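Local coordinates for Rab GDP dissociation inhibitor alpha (Naegleria fowleri, PDB 6C87), which probably binds prenylated Rab GTPases in their GDP-bound form, slows release of the nucleotide and extracts them from membranes for recycling through the cytosol, at residues A[58-63]-A[387-392]; A[77-82]-A[354-359]. All blocks are in the same frame, centred on the assembly; numbering follows the deposited sequence.

In the fold
Both contacts hold the polypeptide around helix 56-64 against one face of the sheet built from strands 302-315, 360-367 and 389-400, and their centres lie about 13 Å apart, each partly buried. Contact 1 sets the helix itself on strand 389-400; contact 2 ties the loop that follows the helix to the loop leading into strand 360-367. They touch at Met59 CG and Ile82 CD1, 3.6 Å apart, and again where Asp388 packs beside Lys359. Contact 1 is made mainly by side chains, chiefly aromatic, with no hydrogen bond across it. Contact 2, between two loops, adds a backbone hydrogen bond to the packing of a proline on a tyrosine ring.

Contact 1 (A[58-63]-A[387-392]); sequences QMFEKF and IDEKFV
Phe391 reaches from strand 389-400 into the side of helix 56-64 and meets Phe63, Met59 and Phe60 in turn. Its CB sits over the centre of the Phe63 ring, 4.1 Å from the centroid and 12° off the normal, while CG of Lys62 lies on that ring's opposite face. With CG of Phe391 anti to its own carbonyl carbon (chi1 -51°), the ring carries on toward the helix. CD1 then comes 3.6 Å from CB of Phe63, and on the other flank CD2 lies 3.5 Å from CE of Met59. That methyl stands over the Phe391 face, offset toward the rim, because the methionine chain bends at both chi2 and chi3; its sulfur stays farther above the same ring, a Met-aromatic contact. At the tip, CZ approaches CE1 of Phe60 at 3.9 Å. Here the edge of Phe391 is directed at the face of Phe60 in an offset edge-to-face pair, the planes 80° apart. Phe60 CZ in turn has the carboxylate oxygen OE2 of Glu389 near its ring plane, at 3.8 Å, whereas OE1 of Glu389 forms a salt bridge with Arg64. The helix thus packs on the strand mainly through apolar and aromatic contact, to which the ring edges may add a weak electrostatic part, the charge of Glu389 probably balanced largely by the salt bridge to Arg64.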
loop_
_atom_site.group_PDB
_atom_site.type_symbol
_atom_site.label_atom_id
_atom_site.label_comp_id
_atom_site.label_asym_id
_atom_site.label_seq_id
_atom_site.Cartn_x
_atom_site.Cartn_y
_atom_site.Cartn_z
ATOM N N GLN A 58 -38.189 -16.586 -24.549
ATOM C CA GLN A 58 -36.799 -16.911 -24.854
ATOM C C GLN A 58 -36.348 -18.173 -24.122
ATOM O O GLN A 58 -35.567 -18.962 -24.666
ATOM C CB GLN A 58 -35.894 -15.721 -24.516
ATOM C CG GLN A 58 -36.093 -14.509 -25.432
ATOM C CD GLN A 58 -35.372 -13.253 -24.951
ATOM O OE1 GLN A 58 -35.225 -13.013 -23.746
ATOM N NE2 GLN A 58 -34.918 -12.443 -25.904
ATOM N N MET A 59 -36.819 -18.376 -22.886
ATOM C CA MET A 59 -36.512 -19.615 -22.168
ATOM C C MET A 59 -37.084 -20.823 -22.900
ATOM O O MET A 59 -36.400 -21.835 -23.083
ATOM C CB MET A 59 -37.065 -19.553 -20.749
ATOM C CG MET A 59 -36.365 -18.556 -19.864
ATOM S SD MET A 59 -34.724 -19.085 -19.366
ATOM C CE MET A 59 -35.086 -20.440 -18.267
ATOM N N PHE A 60 -38.349 -20.732 -23.321
ATOM C CA PHE A 60 -38.976 -21.843 -24.032
ATOM C C PHE A 60 -38.320 -22.098 -25.387
ATOM O O PHE A 60 -38.186 -23.254 -25.799
ATOM C CB PHE A 60 -40.475 -21.597 -24.189
ATOM C CG PHE A 60 -41.292 -22.163 -23.063
ATOM C CD1 PHE A 60 -41.265 -21.578 -21.803
ATOM C CD2 PHE A 60 -42.066 -23.299 -23.254
ATOM C CE1 PHE A 60 -42.008 -22.107 -20.760
ATOM C CE2 PHE A 60 -42.816 -23.836 -22.214
ATOM C CZ PHE A 60 -42.787 -23.240 -20.965
ATOM N N GLU A 61 -37.916 -21.043 -26.107
ATOM C CA GLU A 61 -37.180 -21.280 -27.348
ATOM C C GLU A 61 -35.853 -21.976 -27.063
ATOM O O GLU A 61 -35.499 -22.955 -27.729
ATOM C CB GLU A 61 -36.961 -19.973 -28.113
ATOM N N LYS A 62 -35.143 -21.536 -26.023
ATOM C CA LYS A 62 -33.827 -22.098 -25.738
ATOM C C LYS A 62 -33.920 -23.541 -25.247
ATOM O O LYS A 62 -33.125 -24.390 -25.663
ATOM C CB LYS A 62 -33.094 -21.219 -24.719
ATOM C CG LYS A 62 -31.724 -21.737 -24.290
ATOM C CD LYS A 62 -30.994 -20.734 -23.414
ATOM C CE LYS A 62 -29.594 -21.210 -23.038
ATOM N NZ LYS A 62 -28.652 -21.201 -24.186
ATOM N N PHE A 63 -34.872 -23.845 -24.362
ATOM C CA PHE A 63 -34.891 -25.139 -23.689
ATOM C C PHE A 63 -35.946 -26.107 -24.208
ATOM O O PHE A 63 -35.926 -27.275 -23.807
ATOM C CB PHE A 63 -35.080 -24.946 -22.186
ATOM C CG PHE A 63 -33.918 -24.285 -21.528
ATOM C CD1 PHE A 63 -32.792 -25.023 -21.192
ATOM C CD2 PHE A 63 -33.927 -22.916 -21.280
ATOM C CE1 PHE A 63 -31.696 -24.416 -20.594
ATOM C CE2 PHE A 63 -32.838 -22.301 -20.682
ATOM C CZ PHE A 63 -31.719 -23.054 -20.338
ATOM N N ILE A 387 -43.236 -27.926 -8.637
ATOM C CA ILE A 387 -42.528 -27.049 -9.569
ATOM C C ILE A 387 -43.364 -26.882 -10.836
ATOM O O ILE A 387 -43.703 -27.870 -11.497
ATOM C CB ILE A 387 -41.128 -27.600 -9.897
ATOM C CG1 ILE A 387 -40.283 -27.703 -8.622
ATOM C CG2 ILE A 387 -40.434 -26.737 -10.944
ATOM C CD1 ILE A 387 -38.950 -28.384 -8.821
ATOM N N ASP A 388 -43.654 -25.627 -11.199
ATOM C CA ASP A 388 -44.489 -25.361 -12.369
ATOM C C ASP A 388 -43.750 -25.684 -13.658
ATOM O O ASP A 388 -44.300 -26.333 -14.556
ATOM C CB ASP A 388 -44.934 -23.897 -12.377
ATOM C CG ASP A 388 -46.004 -23.590 -11.345
ATOM O OD1 ASP A 388 -46.401 -24.486 -10.561
ATOM O OD2 ASP A 388 -46.444 -22.424 -11.322
ATOM N N GLU A 389 -42.520 -25.196 -13.782
ATOM C CA GLU A 389 -41.660 -25.420 -14.935
ATOM C C GLU A 389 -40.226 -25.548 -14.469
ATOM O O GLU A 389 -39.806 -24.871 -13.522
ATOM C CB GLU A 389 -41.746 -24.309 -15.994
ATOM C CG GLU A 389 -42.982 -24.356 -16.847
ATOM C CD GLU A 389 -42.983 -25.528 -17.811
ATOM O OE1 GLU A 389 -41.930 -26.194 -17.950
ATOM O OE2 GLU A 389 -44.036 -25.765 -18.445
ATOM N N LYS A 390 -39.496 -26.447 -15.125
ATOM C CA LYS A 390 -38.121 -26.757 -14.778
ATOM C C LYS A 390 -37.277 -26.779 -16.049
ATOM O O LYS A 390 -37.641 -27.437 -17.032
ATOM C CB LYS A 390 -38.065 -28.100 -14.041
ATOM C CG LYS A 390 -36.702 -28.498 -13.577
ATOM C CD LYS A 390 -36.682 -29.891 -12.968
ATOM C CE LYS A 390 -37.348 -30.908 -13.883
ATOM N NZ LYS A 390 -36.814 -32.266 -13.618
ATOM N N PHE A 391 -36.140 -26.089 -16.021
ATOM C CA PHE A 391 -35.224 -26.043 -17.155
ATOM C C PHE A 391 -33.842 -26.508 -16.724
ATOM O O PHE A 391 -33.268 -25.955 -15.780
ATOM C CB PHE A 391 -35.109 -24.636 -17.734
ATOM C CG PHE A 391 -36.419 -23.991 -18.031
ATOM C CD1 PHE A 391 -37.070 -24.240 -19.237
ATOM C CD2 PHE A 391 -37.001 -23.124 -17.113
ATOM C CE1 PHE A 391 -38.283 -23.633 -19.530
ATOM C CE2 PHE A 391 -38.219 -22.510 -17.397
ATOM C CZ PHE A 391 -38.861 -22.768 -18.613
ATOM N N VAL A 392 -33.303 -27.500 -17.429
ATOM C CA VAL A 392 -31.974 -28.029 -17.128
ATOM C C VAL A 392 -30.942 -27.309 -17.989
ATOM O O VAL A 392 -30.987 -27.378 -19.222
ATOM C CB VAL A 392 -31.906 -29.546 -17.351
ATOM C CG1 VAL A 392 -30.493 -30.035 -17.099
ATOM C CG2 VAL A 392 -32.865 -30.249 -16.414
#

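Contact 2 (A[77-82]-A[354-359]); sequences SRDYNI and VAPNGK
One face of the Tyr80 ring carries Pro356, whose CD lies over the ring centre, 3.3 Å from the centroid and 15° off the normal, a CH-pi contact. Pro356 CG follows along the same face toward CE1 of Tyr80, and the proline stands at about a right angle to the tyrosine. In the plane of the ring, at its edge, is the carbonyl oxygen of Ser77. CG of Tyr80 is anti to the carbonyl carbon (chi1 -74°), which carries the ring along the other loop until OH comes 3.5 Å from CG of Lys359. Polar ends here are served from residues earlier in the loop that follows helix 56-64: Tyr80 OH bonds to Leu74 O, and Lys359 NZ to Ser73 O. Asp79 extends the apolar patch, its CB 3.7 Å from Pro356 CG. Next to the ring the two backbones join. Asn81 N donates to Val354 O over 2.9 Å, nearly straight at 166°. Tyr80 CA approaches the same oxygen at 3.3 Å as a CA-H...O contact. Asn81 ND2 also bonds to His353 O, so Asn81 is tied to this loop by backbone and side chain alike. Pro356 also opens a type II beta turn closed by Lys359 N to Pro356 O, with Gly358 at its third position; this is the turn-bearing connection between antiparallel strands 343-349 and 360-367, here clasped to the loop after helix 56-64.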
loop_
_atom_site.group_PDB
_atom_site.type_symbol
_atom_site.label_atom_id
_atom_site.label_comp_id
_atom_site.label_asym_id
_atom_site.label_seq_id
_atom_site.Cartn_x
_atom_site.Cartn_y
_atom_site.Cartn_z
ATOM N N SER A 77 -44.855 -13.329 -20.506
ATOM C CA SER A 77 -43.480 -13.666 -20.837
ATOM C C SER A 77 -42.548 -12.502 -20.538
ATOM O O SER A 77 -41.453 -12.691 -19.994
ATOM C CB SER A 77 -43.382 -14.064 -22.307
ATOM O OG SER A 77 -42.031 -14.064 -22.723
ATOM N N ARG A 78 -42.972 -11.284 -20.870
ATOM C CA ARG A 78 -42.105 -10.131 -20.691
ATOM C C ARG A 78 -42.031 -9.673 -19.240
ATOM O O ARG A 78 -41.262 -8.758 -18.937
ATOM C CB ARG A 78 -42.571 -8.985 -21.593
ATOM N N ASP A 79 -42.794 -10.287 -18.335
ATOM C CA ASP A 79 -42.613 -10.060 -16.904
ATOM C C ASP A 79 -41.424 -10.826 -16.325
ATOM O O ASP A 79 -41.081 -10.616 -15.155
ATOM C CB ASP A 79 -43.888 -10.422 -16.136
ATOM C CG ASP A 79 -44.973 -9.355 -16.255
ATOM O OD1 ASP A 79 -44.686 -8.262 -16.782
ATOM O OD2 ASP A 79 -46.110 -9.602 -15.798
ATOM N N TYR A 80 -40.811 -11.724 -17.095
ATOM C CA TYR A 80 -39.683 -12.525 -16.634
ATOM C C TYR A 80 -38.365 -11.917 -17.091
ATOM O O TYR A 80 -38.203 -11.590 -18.269
ATOM C CB TYR A 80 -39.774 -13.954 -17.157
ATOM C CG TYR A 80 -40.802 -14.823 -16.488
ATOM C CD1 TYR A 80 -42.097 -14.920 -16.988
ATOM C CD2 TYR A 80 -40.467 -15.580 -15.375
ATOM C CE1 TYR A 80 -43.038 -15.748 -16.381
ATOM C CE2 TYR A 80 -41.393 -16.405 -14.761
ATOM C CZ TYR A 80 -42.677 -16.486 -15.265
ATOM O OH TYR A 80 -43.589 -17.304 -14.637
ATOM N N ASN A 81 -37.407 -11.831 -16.167
ATOM C CA ASN A 81 -36.028 -11.440 -16.463
ATOM C C ASN A 81 -35.163 -12.501 -15.801
ATOM O O ASN A 81 -34.627 -12.293 -14.711
ATOM C CB ASN A 81 -35.693 -10.020 -15.939
ATOM C CG ASN A 81 -36.446 -8.932 -16.669
ATOM O OD1 ASN A 81 -36.211 -8.674 -17.846
ATOM N ND2 ASN A 81 -37.364 -8.288 -15.965
ATOM N N ILE A 82 -35.030 -13.642 -16.468
ATOM C CA ILE A 82 -34.404 -14.818 -15.876
ATOM C C ILE A 82 -32.911 -14.786 -16.184
ATOM O O ILE A 82 -32.494 -14.978 -17.330
ATOM C CB ILE A 82 -35.052 -16.111 -16.385
ATOM C CG1 ILE A 82 -36.515 -16.181 -15.940
ATOM C CG2 ILE A 82 -34.283 -17.315 -15.882
ATOM C CD1 ILE A 82 -37.335 -17.235 -16.654
ATOM N N VAL A 354 -38.069 -9.810 -11.474
ATOM C CA VAL A 354 -37.588 -10.835 -12.391
ATOM C C VAL A 354 -38.657 -11.869 -12.734
ATOM O O VAL A 354 -38.413 -12.725 -13.602
ATOM C CB VAL A 354 -36.310 -11.513 -11.855
ATOM C CG1 VAL A 354 -35.225 -10.454 -11.652
ATOM C CG2 VAL A 354 -36.590 -12.256 -10.540
ATOM N N ALA A 355 -39.821 -11.822 -12.093
ATOM C CA ALA A 355 -40.890 -12.771 -12.353
ATOM C C ALA A 355 -42.213 -12.059 -12.160
ATOM O O ALA A 355 -42.285 -11.068 -11.423
ATOM C CB ALA A 355 -40.795 -13.988 -11.424
ATOM N N PRO A 356 -43.290 -12.557 -12.764
ATOM C CA PRO A 356 -44.608 -11.948 -12.551
ATOM C C PRO A 356 -45.023 -12.048 -11.094
ATOM O O PRO A 356 -44.413 -12.748 -10.284
ATOM C CB PRO A 356 -45.553 -12.764 -13.446
ATOM C CG PRO A 356 -44.688 -13.550 -14.352
ATOM C CD PRO A 356 -43.339 -13.677 -13.718
ATOM N N ASN A 357 -46.079 -11.309 -10.760
ATOM C CA ASN A 357 -46.622 -11.348 -9.410
ATOM C C ASN A 357 -47.099 -12.751 -9.066
ATOM O O ASN A 357 -47.877 -13.359 -9.809
ATOM C CB ASN A 357 -47.774 -10.361 -9.277
ATOM C CG ASN A 357 -47.411 -9.154 -8.453
ATOM O OD1 ASN A 357 -46.698 -9.259 -7.454
ATOM N ND2 ASN A 357 -47.932 -7.998 -8.845
ATOM N N GLY A 358 -46.634 -13.257 -7.926
ATOM C CA GLY A 358 -46.950 -14.597 -7.482
ATOM C C GLY A 358 -46.016 -15.673 -7.987
ATOM O O GLY A 358 -46.214 -16.851 -7.652
ATOM N N LYS A 359 -44.990 -15.310 -8.749
ATOM C CA LYS A 359 -44.049 -16.276 -9.291
ATOM C C LYS A 359 -42.685 -16.110 -8.638
ATOM O O LYS A 359 -42.285 -15.011 -8.242
ATOM C CB LYS A 359 -43.929 -16.151 -10.816
ATOM C CG LYS A 359 -45.164 -16.615 -11.595
ATOM C CD LYS A 359 -45.392 -18.122 -11.400
ATOM C CE LYS A 359 -46.200 -18.762 -12.536
ATOM N NZ LYS A 359 -47.606 -18.267 -12.648
#